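Local coordinates for protein ferulic acid esterase, AmCE1/Fae1A (Anaeromyces mucronatus, PDB 5CXX) that binds ferulic acid and probably hydrolyses feruloyl esters, as a carbohydrate esterase family 1 enzyme of the alpha/beta-hydrolase fold, at residues 35-48 with 93-106. Residues are numbered along the deposited sequence; the frame is centred on the assembly and turned at random. Where two conformers were deposited one is given.
Sequences VTETERKMNVILPV and EMIIVLPDVYAPKP
Arg40 starts out with CG anti to its own carbonyl carbon (chi1 -43°) and then bends at chi3 (72°), which swings the guanidinium onto the loop that follows strand 95-99. Its two terminal nitrogens converge on one atom: Arg40 NH1 reaches Asp100 O at 3.1 Å in the carbonyl plane, on a lone pair, while Arg40 NH2 meets the same oxygen at 2.8 Å from above that plane. Arg40 NH2 also bonds Tyr102 O at 2.8 Å, and the methyl of Ala103 lies over one guanidinium face. Arginine suits the place because its several N-H groups can serve two carbonyls of one loop, those of Asp100 and Tyr102. The Asp100 carboxylate adds a salt bridge, Asp100 OD1 to Arg40 NH2 at 3.6 Å, and with OD1 accepting from Tyr102 N it closes an Asx turn. Where the strands separate, water joins Lys41 O to Asp100 N.

Further along, the antiparallel strands bond directly, Asn43 with Leu98 and Ile45 with Ile96. Beta-branched isoleucine and valine suit extended strands: Ile45 CD1 packs on Ile96 CG2 (3.9 Å) and Leu98 CG, and on the other face the unbranched, flexible thioether of Met42 touches Val97 CG1 through SD. Pro47 CD rests on Ile95 CG1 at 3.7 Å beyond the pairing.

In the central alpha/beta-hydrolase sheet, strand 38-45 lies between 26-33 and 95-99, strand 58-62 flanks 95-99, and helix 125-140 covers Met42 and Pro99.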
loop_
_atom_site.group_PDB
_atom_site.type_symbol
_atom_site.label_atom_id
_atom_site.label_comp_id
_atom_site.label_asym_id
_atom_site.label_seq_id
_atom_site.Cartn_x
_atom_site.Cartn_y
_atom_site.Cartn_z
ATOM N N VAL A 35 15.637 -1.766 -13.297
ATOM C CA VAL A 35 15.944 -2.347 -11.994
ATOM C C VAL A 35 15.924 -3.879 -12.086
ATOM O O VAL A 35 16.886 -4.548 -11.666
ATOM C CB VAL A 35 14.957 -1.814 -10.951
ATOM C CG1 VAL A 35 15.034 -2.651 -9.686
ATOM C CG2 VAL A 35 15.243 -0.342 -10.641
ATOM N N THR A 36 14.867 -4.412 -12.666
ATOM C CA THR A 36 14.807 -5.896 -12.890
ATOM C C THR A 36 15.461 -6.328 -14.199
ATOM O O THR A 36 15.724 -7.513 -14.430
ATOM C CB THR A 36 13.354 -6.406 -12.912
ATOM O OG1 THR A 36 12.654 -5.763 -13.994
ATOM C CG2 THR A 36 12.632 -6.038 -11.568
ATOM N N GLU A 37 15.754 -5.368 -15.053
ATOM C CA GLU A 37 16.229 -5.597 -16.444
ATOM C C GLU A 37 15.257 -6.472 -17.224
ATOM O O GLU A 37 15.666 -7.253 -18.078
ATOM C CB GLU A 37 17.657 -6.165 -16.474
ATOM C CG GLU A 37 18.611 -5.209 -15.719
ATOM C CD GLU A 37 20.077 -5.587 -15.824
ATOM O OE1 GLU A 37 20.487 -6.318 -16.744
ATOM O OE2 GLU A 37 20.860 -5.184 -14.924
ATOM N N THR A 38 13.965 -6.253 -16.993
ATOM C CA THR A 38 12.932 -6.974 -17.722
ATOM C C THR A 38 11.731 -6.075 -17.967
ATOM O O THR A 38 11.582 -5.041 -17.332
ATOM C CB THR A 38 12.438 -8.206 -16.940
ATOM O OG1 THR A 38 11.885 -7.765 -15.710
ATOM C CG2 THR A 38 13.579 -9.187 -16.678
ATOM N N GLU A 39 10.918 -6.527 -18.919
ATOM C CA GLU A 39 9.569 -5.952 -19.068
ATOM C C GLU A 39 8.660 -6.397 -17.937
ATOM O O GLU A 39 8.643 -7.582 -17.569
ATOM C CB GLU A 39 8.945 -6.365 -20.413
ATOM C CG GLU A 39 9.711 -5.913 -21.642
ATOM C CD GLU A 39 9.468 -4.453 -22.041
ATOM O OE1 GLU A 39 8.541 -3.817 -21.510
ATOM O OE2 GLU A 39 10.204 -3.938 -22.920
ATOM N N ARG A 40 7.987 -5.434 -17.317
ATOM C CA ARG A 40 7.105 -5.710 -16.189
ATOM C C ARG A 40 5.697 -5.193 -16.469
ATOM O O ARG A 40 5.467 -4.509 -17.465
ATOM C CB ARG A 40 7.654 -5.074 -14.911
ATOM C CG ARG A 40 9.151 -5.252 -14.716
ATOM C CD ARG A 40 9.577 -4.836 -13.318
ATOM N NE ARG A 40 9.141 -5.795 -12.306
ATOM C CZ ARG A 40 8.198 -5.552 -11.403
ATOM N NH1 ARG A 40 7.585 -4.375 -11.380
ATOM N NH2 ARG A 40 7.865 -6.484 -10.520
ATOM N N LYS A 41 4.756 -5.523 -15.589
ATOM C CA LYS A 41 3.366 -5.068 -15.748
ATOM C C LYS A 41 2.882 -4.354 -14.501
ATOM O O LYS A 41 3.312 -4.677 -13.385
ATOM C CB LYS A 41 2.441 -6.252 -16.003
ATOM C CG LYS A 41 2.737 -6.919 -17.470
ATOM C CD LYS A 41 1.784 -8.046 -17.828
ATOM C CE LYS A 41 1.889 -8.431 -19.312
ATOM N NZ LYS A 41 3.277 -8.279 -19.786
ATOM N N MET A 42 1.983 -3.386 -14.711
ATOM C CA MET A 42 1.268 -2.762 -13.575
ATOM C C MET A 42 -0.133 -2.401 -14.094
ATOM O O MET A 42 -0.307 -2.169 -15.295
ATOM C CB MET A 42 1.952 -1.468 -13.029
ATOM C CG MET A 42 2.167 -0.409 -14.125
ATOM S SD MET A 42 3.195 0.854 -13.303
ATOM C CE MET A 42 3.519 1.981 -14.699
ATOM N N ASN A 43 -1.127 -2.331 -13.187
ATOM C CA ASN A 43 -2.405 -1.743 -13.580
ATOM C C ASN A 43 -2.415 -0.280 -13.246
ATOM O O ASN A 43 -2.036 0.142 -12.138
ATOM C CB ASN A 43 -3.552 -2.413 -12.861
ATOM C CG ASN A 43 -3.801 -3.811 -13.404
ATOM O OD1 ASN A 43 -4.051 -3.978 -14.597
ATOM N ND2 ASN A 43 -3.694 -4.826 -12.543
ATOM N N VAL A 44 -2.892 0.492 -14.206
ATOM C CA VAL A 44 -3.186 1.895 -13.968
ATOM C C VAL A 44 -4.701 2.093 -14.033
ATOM O O VAL A 44 -5.333 1.757 -15.036
ATOM C CB VAL A 44 -2.465 2.795 -14.989
ATOM C CG1 VAL A 44 -2.839 4.286 -14.777
ATOM C CG2 VAL A 44 -0.945 2.622 -14.828
ATOM N N ILE A 45 -5.239 2.699 -12.982
ATOM C CA ILE A 45 -6.685 2.938 -12.868
ATOM C C ILE A 45 -6.897 4.459 -12.846
ATOM O O ILE A 45 -6.661 5.115 -11.814
ATOM C CB ILE A 45 -7.211 2.259 -11.612
ATOM C CG1 ILE A 45 -6.935 0.735 -11.632
ATOM C CG2 ILE A 45 -8.727 2.606 -11.434
ATOM C CD1 ILE A 45 -6.878 0.158 -10.145
ATOM N N LEU A 46 -7.272 5.008 -13.992
ATOM C CA LEU A 46 -7.546 6.449 -14.084
ATOM C C LEU A 46 -8.909 6.767 -13.511
ATOM O O LEU A 46 -9.807 5.958 -13.602
ATOM C CB LEU A 46 -7.462 6.890 -15.541
ATOM C CG LEU A 46 -6.064 6.665 -16.148
ATOM C CD1 LEU A 46 -6.073 6.971 -17.661
ATOM C CD2 LEU A 46 -4.888 7.423 -15.398
ATOM N N PRO A 47 -9.067 7.967 -12.940
ATOM C CA PRO A 47 -10.349 8.309 -12.323
ATOM C C PRO A 47 -11.432 8.450 -13.401
ATOM O O PRO A 47 -11.142 8.693 -14.560
ATOM C CB PRO A 47 -10.067 9.648 -11.627
ATOM C CG PRO A 47 -8.991 10.261 -12.477
ATOM C CD PRO A 47 -8.074 9.029 -12.759
ATOM N N VAL A 48 -12.670 8.277 -12.982
ATOM C CA VAL A 48 -13.794 8.505 -13.874
ATOM C C VAL A 48 -13.696 9.927 -14.406
ATOM O O VAL A 48 -13.516 10.855 -13.608
ATOM C CB VAL A 48 -15.114 8.295 -13.117
ATOM C CG1 VAL A 48 -16.292 8.761 -13.951
ATOM C CG2 VAL A 48 -15.255 6.810 -12.740
ATOM N N GLU A 93 -10.466 12.969 -6.060
ATOM C CA GLU A 93 -10.186 12.217 -7.304
ATOM C C GLU A 93 -8.731 11.809 -7.375
ATOM O O GLU A 93 -7.855 12.580 -7.012
ATOM C CB GLU A 93 -10.499 13.062 -8.544
ATOM C CG GLU A 93 -11.933 13.402 -8.702
ATOM C CD GLU A 93 -12.205 13.976 -10.081
ATOM O OE1 GLU A 93 -11.465 14.884 -10.498
ATOM O OE2 GLU A 93 -13.142 13.510 -10.744
ATOM N N MET A 94 -8.462 10.586 -7.800
ATOM C CA MET A 94 -7.084 10.151 -7.779
ATOM C C MET A 94 -6.850 9.098 -8.848
ATOM O O MET A 94 -7.780 8.521 -9.365
ATOM C CB MET A 94 -6.703 9.536 -6.378
ATOM C CG MET A 94 -7.602 8.346 -6.040
ATOM S SD MET A 94 -7.272 7.664 -4.379
ATOM C CE MET A 94 -8.006 8.975 -3.420
ATOM N N ILE A 95 -5.562 8.858 -9.131
ATOM C CA ILE A 95 -5.108 7.727 -9.966
ATOM C C ILE A 95 -4.646 6.604 -9.036
ATOM O O ILE A 95 -3.936 6.894 -8.055
ATOM C CB ILE A 95 -3.936 8.183 -10.845
ATOM C CG1 ILE A 95 -4.436 9.227 -11.912
ATOM C CG2 ILE A 95 -3.293 6.979 -11.528
ATOM C CD1 ILE A 95 -3.257 9.892 -12.620
ATOM N N ILE A 96 -5.050 5.366 -9.298
ATOM C CA ILE A 96 -4.611 4.234 -8.480
ATOM C C ILE A 96 -3.712 3.350 -9.350
ATOM O O ILE A 96 -4.066 3.012 -10.498
ATOM C CB ILE A 96 -5.832 3.399 -8.016
ATOM C CG1 ILE A 96 -6.810 4.257 -7.175
ATOM C CG2 ILE A 96 -5.334 2.139 -7.157
ATOM C CD1 ILE A 96 -8.131 3.457 -7.039
ATOM N N VAL A 97 -2.530 3.022 -8.831
ATOM C CA VAL A 97 -1.584 2.137 -9.540
ATOM C C VAL A 97 -1.401 0.859 -8.733
ATOM O O VAL A 97 -1.113 0.917 -7.538
ATOM C CB VAL A 97 -0.230 2.861 -9.754
ATOM C CG1 VAL A 97 0.831 1.905 -10.436
ATOM C CG2 VAL A 97 -0.428 4.161 -10.614
ATOM N N LEU A 98 -1.563 -0.283 -9.391
ATOM C CA LEU A 98 -1.331 -1.610 -8.747
ATOM C C LEU A 98 -0.091 -2.216 -9.395
ATOM O O LEU A 98 -0.146 -2.780 -10.510
ATOM C CB LEU A 98 -2.511 -2.561 -8.931
ATOM C CG LEU A 98 -3.898 -1.991 -8.628
ATOM C CD1 LEU A 98 -4.961 -3.108 -8.807
ATOM C CD2 LEU A 98 -3.911 -1.401 -7.199
ATOM N N PRO A 99 1.063 -2.104 -8.733
ATOM C CA PRO A 99 2.285 -2.695 -9.302
ATOM C C PRO A 99 2.336 -4.210 -9.078
ATOM O O PRO A 99 1.603 -4.773 -8.280
ATOM C CB PRO A 99 3.425 -2.044 -8.508
ATOM C CG PRO A 99 2.773 -0.784 -7.870
ATOM C CD PRO A 99 1.353 -1.279 -7.536
ATOM N N ASP A 100 3.257 -4.816 -9.839
ATOM C CA ASP A 100 3.802 -6.123 -9.452
ATOM C C ASP A 100 4.962 -5.858 -8.510
ATOM O O ASP A 100 5.949 -5.201 -8.900
ATOM C CB ASP A 100 4.250 -6.842 -10.736
ATOM C CG ASP A 100 4.965 -8.163 -10.460
ATOM O OD1 ASP A 100 5.182 -8.511 -9.272
ATOM O OD2 ASP A 100 5.288 -8.838 -11.497
ATOM N N VAL A 101 4.797 -6.220 -7.243
ATOM C CA VAL A 101 5.732 -5.801 -6.190
ATOM C C VAL A 101 6.979 -6.695 -6.142
ATOM O O VAL A 101 7.986 -6.316 -5.538
ATOM C CB VAL A 101 5.029 -5.835 -4.801
ATOM C CG1 VAL A 101 5.946 -5.226 -3.670
ATOM C CG2 VAL A 101 3.743 -5.032 -4.942
ATOM N N TYR A 102 6.929 -7.834 -6.834
ATOM C CA TYR A 102 8.098 -8.747 -6.760
ATOM C C TYR A 102 9.064 -8.336 -7.861
ATOM O O TYR A 102 8.887 -8.656 -9.044
ATOM C CB TYR A 102 7.652 -10.214 -6.915
ATOM C CG TYR A 102 8.848 -11.163 -6.842
ATOM C CD1 TYR A 102 9.687 -11.132 -5.706
ATOM C CD2 TYR A 102 9.158 -12.020 -7.905
ATOM C CE1 TYR A 102 10.808 -11.942 -5.666
ATOM C CE2 TYR A 102 10.295 -12.865 -7.856
ATOM C CZ TYR A 102 11.109 -12.809 -6.746
ATOM O OH TYR A 102 12.184 -13.634 -6.707
ATOM N N ALA A 103 10.109 -7.588 -7.458
ATOM C CA ALA A 103 11.027 -6.978 -8.423
ATOM C C ALA A 103 12.478 -7.356 -8.168
ATOM O O ALA A 103 13.305 -6.516 -7.854
ATOM C CB ALA A 103 10.853 -5.415 -8.351
ATOM N N PRO A 104 12.831 -8.623 -8.305
ATOM C CA PRO A 104 14.202 -9.076 -8.044
ATOM C C PRO A 104 15.193 -8.570 -9.077
ATOM O O PRO A 104 14.889 -8.489 -10.299
ATOM C CB PRO A 104 14.081 -10.639 -8.155
ATOM C CG PRO A 104 12.935 -10.789 -9.214
ATOM C CD PRO A 104 11.936 -9.699 -8.773
ATOM N N LYS A 105 16.419 -8.297 -8.609
ATOM C CA LYS A 105 17.569 -8.071 -9.486
ATOM C C LYS A 105 17.801 -9.317 -10.355
ATOM O O LYS A 105 17.583 -10.401 -9.848
ATOM C CB LYS A 105 18.804 -7.804 -8.633
ATOM C CG LYS A 105 18.632 -6.590 -7.694
ATOM C CD LYS A 105 19.948 -6.408 -6.896
ATOM C CE LYS A 105 20.326 -4.918 -6.750
ATOM N NZ LYS A 105 19.410 -4.130 -5.865
ATOM N N PRO A 106 18.318 -9.199 -11.581
ATOM C CA PRO A 106 18.617 -10.448 -12.330
ATOM C C PRO A 106 19.541 -11.374 -11.597
ATOM O O PRO A 106 20.490 -10.927 -10.910
ATOM C CB PRO A 106 19.322 -9.972 -13.614
ATOM C CG PRO A 106 18.866 -8.598 -13.760
ATOM C CD PRO A 106 18.538 -8.001 -12.413
HETATM O O HOH W 1 14.914 -9.583 -12.784
HETATM O O HOH W 2 9.840 -8.594 -12.261
HETATM O O HOH W 3 4.774 -3.051 -11.647
HETATM O O HOH W 4 5.693 -7.752 -13.915
HETATM O O HOH W 5 -8.688 6.051 -10.136
#